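Local coordinates for protein beta-L-arabinobiosidase (Bacteroides thetaiotaomicron, PDB 5MQR) that probably acts as a glycoside hydrolase in the breakdown of complex plant pectin by a gut bacterium, at residues A[84-89]-A[109-114]; A[386-391]-A[398-403]. All blocks are in the same frame, centred on the assembly; numbering follows the deposited sequence.

Interaction 1: residues A[84-89]-A[109-114]; sequences NGQFYY and TSKDGY
F87 and S110 form an antiparallel hydrogen-bonded pair: F87 N reaches S110 O at 2.8 Å, lying in that carbonyl's plane, and S110 N returns a longer bond of 3.2 Å to F87 O. Y88 and T109 follow as a non-hydrogen-bonded pair. T109 places its hydroxyl opposite its own amide nitrogen (chi1 -168°), where OG1 can donate to F87 O at 2.7 Å. F87 O is therefore gripped by two donors, which approach from opposite faces of its plane. The same OG1 accepts from Q86 NE2 at 2.8 Å, the acceptor lying in the amide plane, and one face of the Y88 ring covers it, with CE2 3.6 Å from OG1. With an alanine in place of T109, F87 O would probably lose the hydroxyl as a donor and keep the longer S110 N bond, and the Q86 amide, left without its acceptor, would be likely to turn more freely. The segments belong to strands 86-94 and 104-110, the inner two of a four-stranded antiparallel sheet that fits a blade of the N-terminal beta propeller. On the face opposite Y88 and T109, the F87 ring passes beside the turn, CE1 standing 3.5 Å from G113 N, and meets Y82 edge-to-face. An ST motif shapes that turn: S110 OG accepts from G113 N at 2.9 Å and is also bonded to Q115 O. D112 OD1 accepts from Y114 N in an Asx turn.

Interaction 2: residues A[386-391]-A[398-403]; sequences DLWVSY and MWISRI
L387 with I403, V389 with S401 and Y391 with W399 are the hydrogen-bonded pairs of two antiparallel strands, whose segment axes approach to 4.7 Å at 162°. At the open end of the ladder R402 NE and NH2 both reach D386 OD2 at 3.0 Å; the bonds are weakly angled but make a salt bridge. The arginine chain, extended from CG to NE, gets there by running over a face of W388: CB sits 3.5 Å above the centroid of the six-membered ring, a CH-pi contact, and CG follows over CZ2. R402 NH1 turns to Y114 OH and A426 O, while W388 NE1 is held by D384. I400 CD1 packs on the same indole, 3.8 Å from CE3. On the opposite face, with L387, V389 and I403, Y391 holds CG between its backbone N and carbonyl carbon (chi1 55°), which lays the ring across the partner strand and brings OH to S401 OG at 2.7 Å. Y391 OH is also bonded to H352, and S401 OG to N53. W399 CB comes over the face of the Y391 ring, 3.8 Å from its centroid; the tyrosine and the five-membered ring of W399 are nearly parallel (11°) but slid apart, so they barely overlap. L387 CD2 and I403 CD1 meet alongside one another on this face. Strand 397-403 also pairs, antiparallel, with strand 52-57 from near the start of the chain, an arrangement consistent with the "velcro" closure of a beta propeller, in which one blade is built from both ends of the domain.

Both interactions hold antiparallel hairpins of the propeller region, their centres about 12 Å apart, but in different sheets. Interaction 2 is almost wholly buried and joins its strands over five residue pairs; interaction 1 is partly buried, and only two pairs form before its second segment leaves the sheet for a turn. Interaction 2 thus has the longer backbone ladder and adds aromatic faces and an arginine salt bridge; interaction 1 relies more on polar side chains, with the T109 hydroxyl joining a carbonyl and an amide. Direct contacts join them. Y89 OH probably bonds to W399 O, Y114 OH probably bonds to R402 NH1, and the rings of F87 and W388 meet at about 55°.

Interaction 1: residues A[84-89]-A[109-114]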
ATOM      1  N   ASN A  84     -15.306  -7.274 -27.282  1.00 32.29           N
ATOM      2  CA  ASN A  84     -14.467  -8.111 -28.135  1.00 34.64           C
ATOM      3  C   ASN A  84     -12.990  -7.747 -28.149  1.00 32.62           C
ATOM      4  O   ASN A  84     -12.380  -7.622 -29.221  1.00 31.43           O
ATOM      5  CB  ASN A  84     -15.026  -8.140 -29.559  1.00 38.52           C
ATOM      6  CG  ASN A  84     -15.707  -9.429 -29.841  1.00 43.37           C
ATOM      7  OD1 ASN A  84     -15.119 -10.333 -30.450  1.00 48.40           O
ATOM      8  ND2 ASN A  84     -16.917  -9.580 -29.300  1.00 46.02           N
ATOM      9  N   GLY A  85     -12.447  -7.540 -26.950  1.00 31.28           N
ATOM     10  CA  GLY A  85     -11.060  -7.164 -26.773  1.00 30.80           C
ATOM     11  C   GLY A  85     -10.709  -5.747 -27.193  1.00 30.72           C
ATOM     12  O   GLY A  85      -9.534  -5.439 -27.306  1.00 32.02           O
ATOM     13  N   GLN A  86     -11.685  -4.866 -27.405  1.00 30.40           N
ATOM     14  CA  GLN A  86     -11.396  -3.498 -27.879  1.00 30.17           C
ATOM     15  C   GLN A  86     -12.194  -2.439 -27.145  1.00 28.65           C
ATOM     16  O   GLN A  86     -13.361  -2.667 -26.834  1.00 28.35           O
ATOM     17  CB  GLN A  86     -11.689  -3.352 -29.384  1.00 31.45           C
ATOM     18  CG  GLN A  86     -10.681  -4.089 -30.248  1.00 32.86           C
ATOM     19  CD  GLN A  86     -10.967  -4.048 -31.737  1.00 34.13           C
ATOM     20  OE1 GLN A  86     -10.725  -5.026 -32.423  1.00 36.52           O
ATOM     21  NE2 GLN A  86     -11.468  -2.925 -32.243  1.00 34.41           N
ATOM     22  N   PHE A  87     -11.570  -1.271 -26.938  1.00 27.02           N
ATOM     23  CA  PHE A  87     -12.265  -0.087 -26.473  1.00 25.93           C
ATOM     24  C   PHE A  87     -13.058   0.514 -27.620  1.00 26.03           C
ATOM     25  O   PHE A  87     -12.587   0.526 -28.752  1.00 26.36           O
ATOM     26  CB  PHE A  87     -11.306   0.975 -25.977  1.00 25.47           C
ATOM     27  CG  PHE A  87     -10.533   0.588 -24.753  1.00 25.27           C
ATOM     28  CD1 PHE A  87      -9.282  -0.020 -24.863  1.00 25.31           C
ATOM     29  CD2 PHE A  87     -11.030   0.878 -23.492  1.00 25.03           C
ATOM     30  CE1 PHE A  87      -8.551  -0.345 -23.734  1.00 24.95           C
ATOM     31  CE2 PHE A  87     -10.316   0.561 -22.360  1.00 24.61           C
ATOM     32  CZ  PHE A  87      -9.081  -0.053 -22.473  1.00 24.98           C
ATOM     33  N   TYR A  88     -14.255   1.010 -27.310  1.00 25.26           N
ATOM     34  CA  TYR A  88     -15.054   1.815 -28.207  1.00 24.91           C
ATOM     35  C   TYR A  88     -15.321   3.145 -27.510  1.00 24.57           C
ATOM     36  O   TYR A  88     -15.811   3.185 -26.360  1.00 23.49           O
ATOM     37  CB  TYR A  88     -16.347   1.087 -28.557  1.00 25.53           C
ATOM     38  CG  TYR A  88     -16.086  -0.107 -29.439  1.00 25.84           C
ATOM     39  CD1 TYR A  88     -15.725  -1.318 -28.895  1.00 25.78           C
ATOM     40  CD2 TYR A  88     -16.147  -0.005 -30.818  1.00 26.48           C
ATOM     41  CE1 TYR A  88     -15.441  -2.404 -29.705  1.00 26.45           C
ATOM     42  CE2 TYR A  88     -15.868  -1.091 -31.640  1.00 26.94           C
ATOM     43  CZ  TYR A  88     -15.510  -2.292 -31.073  1.00 26.85           C
ATOM     44  OH  TYR A  88     -15.234  -3.397 -31.851  1.00 27.82           O
ATOM     45  N   TYR A  89     -14.998   4.226 -28.231  1.00 24.38           N
ATOM     46  CA  TYR A  89     -14.960   5.596 -27.729  1.00 23.54           C
ATOM     47  C   TYR A  89     -15.841   6.404 -28.677  1.00 24.30           C
ATOM     48  O   TYR A  89     -15.553   6.506 -29.877  1.00 24.23           O
ATOM     49  CB  TYR A  89     -13.517   6.086 -27.747  1.00 23.03           C
ATOM     50  CG  TYR A  89     -13.243   7.410 -27.065  1.00 22.59           C
ATOM     51  CD1 TYR A  89     -13.682   8.603 -27.613  1.00 22.82           C
ATOM     52  CD2 TYR A  89     -12.493   7.471 -25.888  1.00 22.05           C
ATOM     53  CE1 TYR A  89     -13.422   9.810 -27.007  1.00 22.40           C
ATOM     54  CE2 TYR A  89     -12.204   8.682 -25.280  1.00 21.51           C
ATOM     55  CZ  TYR A  89     -12.678   9.849 -25.840  1.00 21.92           C
ATOM     56  OH  TYR A  89     -12.442  11.066 -25.248  1.00 21.34           O
ATOM     57  N   THR A 109     -11.911   3.179 -32.127  1.00 30.90           N
ATOM     58  CA  THR A 109     -11.643   1.927 -31.445  1.00 31.25           C
ATOM     59  C   THR A 109     -10.136   1.677 -31.235  1.00 30.61           C
ATOM     60  O   THR A 109      -9.318   2.273 -31.919  1.00 30.21           O
ATOM     61  CB  THR A 109     -12.376   0.765 -32.148  1.00 32.58           C
ATOM     62  OG1 THR A 109     -12.320  -0.387 -31.298  1.00 34.72           O
ATOM     63  CG2 THR A 109     -11.781   0.430 -33.497  1.00 33.21           C
ATOM     64  N   SER A 110      -9.800   0.840 -30.245  1.00 30.20           N
ATOM     65  CA  SER A 110      -8.407   0.508 -29.886  1.00 30.60           C
ATOM     66  C   SER A 110      -8.312  -0.880 -29.243  1.00 31.81           C
ATOM     67  O   SER A 110      -9.135  -1.225 -28.404  1.00 31.30           O
ATOM     68  CB  SER A 110      -7.865   1.576 -28.930  1.00 29.49           C
ATOM     69  OG  SER A 110      -6.514   1.359 -28.552  1.00 28.63           O
ATOM     70  N   LYS A 111      -7.311  -1.668 -29.626  1.00 34.65           N
ATOM     71  CA  LYS A 111      -7.002  -2.930 -28.917  1.00 37.37           C
ATOM     72  C   LYS A 111      -6.419  -2.688 -27.514  1.00 35.77           C
ATOM     73  O   LYS A 111      -6.762  -3.401 -26.582  1.00 36.64           O
ATOM     74  CB  LYS A 111      -6.041  -3.803 -29.719  1.00 41.08           C
ATOM     75  CG  LYS A 111      -6.632  -4.309 -31.038  1.00 45.54           C
ATOM     76  CD  LYS A 111      -5.574  -4.574 -32.128  1.00 49.12           C
ATOM     77  CE  LYS A 111      -5.907  -3.867 -33.453  1.00 51.18           C
ATOM     78  NZ  LYS A 111      -5.168  -4.440 -34.621  1.00 53.34           N
ATOM     79  N   ASP A 112      -5.574  -1.666 -27.362  1.00 33.57           N
ATOM     80  CA  ASP A 112      -4.780  -1.465 -26.130  1.00 31.62           C
ATOM     81  C   ASP A 112      -5.116  -0.214 -25.307  1.00 29.80           C
ATOM     82  O   ASP A 112      -4.645  -0.083 -24.183  1.00 29.56           O
ATOM     83  CB  ASP A 112      -3.268  -1.508 -26.443  1.00 31.49           C
ATOM     84  CG  ASP A 112      -2.807  -0.398 -27.426  1.00 32.20           C
ATOM     85  OD1 ASP A 112      -3.578   0.505 -27.824  1.00 31.12           O
ATOM     86  OD2 ASP A 112      -1.633  -0.430 -27.812  1.00 33.25           O
ATOM     87  N   GLY A 113      -5.936   0.680 -25.844  1.00 28.56           N
ATOM     88  CA  GLY A 113      -6.221   1.973 -25.217  1.00 27.61           C
ATOM     89  C   GLY A 113      -5.249   3.110 -25.546  1.00 27.04           C
ATOM     90  O   GLY A 113      -5.515   4.259 -25.178  1.00 26.44           O
ATOM     91  N   TYR A 114      -4.146   2.810 -26.238  1.00 26.86           N
ATOM     92  CA  TYR A 114      -3.097   3.797 -26.576  1.00 27.51           C
ATOM     93  C   TYR A 114      -3.084   4.225 -28.051  1.00 28.73           C
ATOM     94  O   TYR A 114      -2.867   5.401 -28.364  1.00 28.95           O
ATOM     95  CB  TYR A 114      -1.707   3.245 -26.203  1.00 27.30           C
ATOM     96  CG  TYR A 114      -1.508   3.101 -24.715  1.00 26.42           C
ATOM     97  CD1 TYR A 114      -1.993   1.988 -24.035  1.00 26.12           C
ATOM     98  CD2 TYR A 114      -0.882   4.107 -23.974  1.00 25.84           C
ATOM     99  CE1 TYR A 114      -1.841   1.874 -22.656  1.00 25.69           C
ATOM    100  CE2 TYR A 114      -0.717   3.991 -22.603  1.00 25.08           C
ATOM    101  CZ  TYR A 114      -1.199   2.878 -21.950  1.00 25.11           C
ATOM    102  OH  TYR A 114      -1.015   2.757 -20.591  1.00 24.78           O
TER

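Interaction 2: residues A[386-391]-A[398-403]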
ATOM      1  N   ASP A 386      -7.617  -2.335 -15.267  1.00 23.68           N
ATOM      2  CA  ASP A 386      -7.440  -0.979 -14.795  1.00 23.81           C
ATOM      3  C   ASP A 386      -8.686  -0.139 -15.084  1.00 23.65           C
ATOM      4  O   ASP A 386      -9.637  -0.605 -15.744  1.00 23.95           O
ATOM      5  CB  ASP A 386      -6.190  -0.351 -15.442  1.00 24.29           C
ATOM      6  CG  ASP A 386      -4.896  -1.051 -15.038  1.00 24.90           C
ATOM      7  OD1 ASP A 386      -4.769  -1.539 -13.908  1.00 25.56           O
ATOM      8  OD2 ASP A 386      -3.970  -1.091 -15.855  1.00 26.19           O
ATOM      9  N   LEU A 387      -8.652   1.096 -14.576  1.00 23.28           N
ATOM     10  CA  LEU A 387      -9.738   2.064 -14.685  1.00 23.45           C
ATOM     11  C   LEU A 387      -9.469   3.013 -15.842  1.00 23.53           C
ATOM     12  O   LEU A 387      -8.467   3.750 -15.811  1.00 24.01           O
ATOM     13  CB  LEU A 387      -9.859   2.881 -13.401  1.00 22.97           C
ATOM     14  CG  LEU A 387     -10.772   4.120 -13.392  1.00 22.87           C
ATOM     15  CD1 LEU A 387     -12.198   3.745 -13.719  1.00 23.06           C
ATOM     16  CD2 LEU A 387     -10.720   4.793 -12.034  1.00 22.37           C
ATOM     17  N   TRP A 388     -10.359   3.005 -16.838  1.00 22.86           N
ATOM     18  CA  TRP A 388     -10.229   3.856 -18.001  1.00 22.75           C
ATOM     19  C   TRP A 388     -11.406   4.797 -18.042  1.00 22.58           C
ATOM     20  O   TRP A 388     -12.576   4.362 -17.960  1.00 23.04           O
ATOM     21  CB  TRP A 388     -10.198   3.023 -19.261  1.00 23.22           C
ATOM     22  CG  TRP A 388      -8.999   2.186 -19.434  1.00 22.98           C
ATOM     23  CD1 TRP A 388      -8.781   0.972 -18.897  1.00 23.36           C
ATOM     24  CD2 TRP A 388      -7.873   2.467 -20.263  1.00 23.24           C
ATOM     25  NE1 TRP A 388      -7.566   0.476 -19.310  1.00 23.46           N
ATOM     26  CE2 TRP A 388      -6.996   1.377 -20.160  1.00 23.43           C
ATOM     27  CE3 TRP A 388      -7.522   3.530 -21.084  1.00 22.94           C
ATOM     28  CZ2 TRP A 388      -5.788   1.324 -20.849  1.00 23.69           C
ATOM     29  CZ3 TRP A 388      -6.331   3.473 -21.763  1.00 23.21           C
ATOM     30  CH2 TRP A 388      -5.478   2.385 -21.642  1.00 23.55           C
ATOM     31  N   VAL A 389     -11.093   6.082 -18.155  1.00 21.91           N
ATOM     32  CA  VAL A 389     -12.087   7.135 -18.137  1.00 22.15           C
ATOM     33  C   VAL A 389     -11.847   8.057 -19.315  1.00 21.75           C
ATOM     34  O   VAL A 389     -10.725   8.536 -19.516  1.00 20.99           O
ATOM     35  CB  VAL A 389     -12.021   7.986 -16.839  1.00 22.59           C
ATOM     36  CG1 VAL A 389     -13.133   9.022 -16.833  1.00 23.04           C
ATOM     37  CG2 VAL A 389     -12.189   7.096 -15.605  1.00 23.15           C
ATOM     38  N   SER A 390     -12.918   8.304 -20.064  1.00 21.67           N
ATOM     39  CA  SER A 390     -12.936   9.264 -21.148  1.00 21.51           C
ATOM     40  C   SER A 390     -13.349  10.649 -20.633  1.00 21.62           C
ATOM     41  O   SER A 390     -14.058  10.767 -19.636  1.00 22.12           O
ATOM     42  CB  SER A 390     -13.881   8.785 -22.260  1.00 21.96           C
ATOM     43  OG  SER A 390     -15.257   8.883 -21.891  1.00 21.79           O
ATOM     44  N   TYR A 391     -12.877  11.687 -21.319  1.00 21.38           N
ATOM     45  CA  TYR A 391     -13.182  13.097 -21.010  1.00 20.91           C
ATOM     46  C   TYR A 391     -12.702  13.997 -22.173  1.00 20.95           C
ATOM     47  O   TYR A 391     -11.913  13.562 -23.005  1.00 20.15           O
ATOM     48  CB  TYR A 391     -12.530  13.543 -19.700  1.00 20.26           C
ATOM     49  CG  TYR A 391     -11.034  13.342 -19.604  1.00 20.00           C
ATOM     50  CD1 TYR A 391     -10.501  12.107 -19.265  1.00 19.58           C
ATOM     51  CD2 TYR A 391     -10.139  14.407 -19.798  1.00 19.98           C
ATOM     52  CE1 TYR A 391      -9.131  11.913 -19.152  1.00 19.38           C
ATOM     53  CE2 TYR A 391      -8.749  14.209 -19.692  1.00 19.84           C
ATOM     54  CZ  TYR A 391      -8.257  12.948 -19.373  1.00 19.71           C
ATOM     55  OH  TYR A 391      -6.892  12.709 -19.242  1.00 19.86           O
HETATM   56  N   MSE A 398     -10.129  15.425 -27.433  1.00 22.77           N
HETATM   57  CA  MSE A 398     -10.645  14.209 -26.789  1.00 22.52           C
HETATM   58  C   MSE A 398      -9.487  13.452 -26.188  1.00 22.33           C
HETATM   59  O   MSE A 398      -8.421  13.279 -26.821  1.00 21.90           O
HETATM   60  CB  MSE A 398     -11.454  13.337 -27.748  1.00 23.08           C
HETATM   61  CG  MSE A 398     -12.558  14.057 -28.511  1.00 23.62           C
HETATM   62 SE   MSE A 398     -13.676  15.121 -27.320  1.00 24.36          SE
HETATM   63  CE  MSE A 398     -14.403  13.641 -26.256  1.00 23.95           C
ATOM     64  N   TRP A 399      -9.682  13.028 -24.941  1.00 21.59           N
ATOM     65  CA  TRP A 399      -8.666  12.336 -24.155  1.00 21.57           C
ATOM     66  C   TRP A 399      -9.221  11.050 -23.517  1.00 21.64           C
ATOM     67  O   TRP A 399     -10.446  10.867 -23.374  1.00 21.17           O
ATOM     68  CB  TRP A 399      -8.185  13.237 -23.013  1.00 21.14           C
ATOM     69  CG  TRP A 399      -7.327  14.353 -23.404  1.00 20.85           C
ATOM     70  CD1 TRP A 399      -7.716  15.526 -23.969  1.00 21.36           C
ATOM     71  CD2 TRP A 399      -5.921  14.448 -23.208  1.00 20.75           C
ATOM     72  NE1 TRP A 399      -6.637  16.351 -24.135  1.00 21.30           N
ATOM     73  CE2 TRP A 399      -5.516  15.711 -23.696  1.00 20.83           C
ATOM     74  CE3 TRP A 399      -4.960  13.588 -22.669  1.00 20.53           C
ATOM     75  CZ2 TRP A 399      -4.199  16.129 -23.684  1.00 21.13           C
ATOM     76  CZ3 TRP A 399      -3.628  14.003 -22.662  1.00 21.02           C
ATOM     77  CH2 TRP A 399      -3.260  15.268 -23.166  1.00 21.14           C
ATOM     78  N   ILE A 400      -8.297  10.189 -23.112  1.00 21.88           N
ATOM     79  CA  ILE A 400      -8.598   9.075 -22.211  1.00 22.54           C
ATOM     80  C   ILE A 400      -7.504   9.014 -21.121  1.00 22.29           C
ATOM     81  O   ILE A 400      -6.391   9.443 -21.344  1.00 21.73           O
ATOM     82  CB  ILE A 400      -8.767   7.736 -22.997  1.00 23.14           C
ATOM     83  CG1 ILE A 400      -9.676   6.754 -22.241  1.00 23.32           C
ATOM     84  CG2 ILE A 400      -7.412   7.078 -23.337  1.00 23.54           C
ATOM     85  CD1 ILE A 400     -10.132   5.544 -23.066  1.00 23.86           C
ATOM     86  N   SER A 401      -7.844   8.521 -19.939  1.00 22.78           N
ATOM     87  CA  SER A 401      -6.845   8.267 -18.910  1.00 23.38           C
ATOM     88  C   SER A 401      -6.973   6.847 -18.431  1.00 23.64           C
ATOM     89  O   SER A 401      -8.070   6.346 -18.216  1.00 23.12           O
ATOM     90  CB  SER A 401      -6.954   9.236 -17.727  1.00 23.72           C
ATOM     91  OG  SER A 401      -6.261  10.455 -17.992  1.00 24.20           O
ATOM     92  N   ARG A 402      -5.827   6.200 -18.294  1.00 24.55           N
ATOM     93  CA  ARG A 402      -5.732   4.893 -17.674  1.00 25.49           C
ATOM     94  C   ARG A 402      -5.219   5.088 -16.246  1.00 24.35           C
ATOM     95  O   ARG A 402      -4.182   5.697 -16.042  1.00 24.17           O
ATOM     96  CB  ARG A 402      -4.766   4.033 -18.451  1.00 26.83           C
ATOM     97  CG  ARG A 402      -4.546   2.661 -17.854  1.00 28.75           C
ATOM     98  CD  ARG A 402      -3.200   2.173 -18.320  1.00 31.03           C
ATOM     99  NE  ARG A 402      -2.994   0.774 -18.037  1.00 33.47           N
ATOM    100  CZ  ARG A 402      -1.839   0.127 -18.193  1.00 35.15           C
ATOM    101  NH1 ARG A 402      -0.741   0.755 -18.597  1.00 35.03           N
ATOM    102  NH2 ARG A 402      -1.792  -1.175 -17.902  1.00 37.18           N
ATOM    103  N   ILE A 403      -5.936   4.530 -15.287  1.00 23.82           N
ATOM    104  CA  ILE A 403      -5.568   4.593 -13.874  1.00 24.03           C
ATOM    105  C   ILE A 403      -5.352   3.155 -13.372  1.00 24.21           C
ATOM    106  O   ILE A 403      -6.295   2.361 -13.382  1.00 24.43           O
ATOM    107  CB  ILE A 403      -6.655   5.307 -13.066  1.00 23.42           C
ATOM    108  CG1 ILE A 403      -6.810   6.739 -13.602  1.00 23.32           C
ATOM    109  CG2 ILE A 403      -6.325   5.289 -11.583  1.00 23.09           C
ATOM    110  CD1 ILE A 403      -8.216   7.274 -13.519  1.00 23.71           C
TER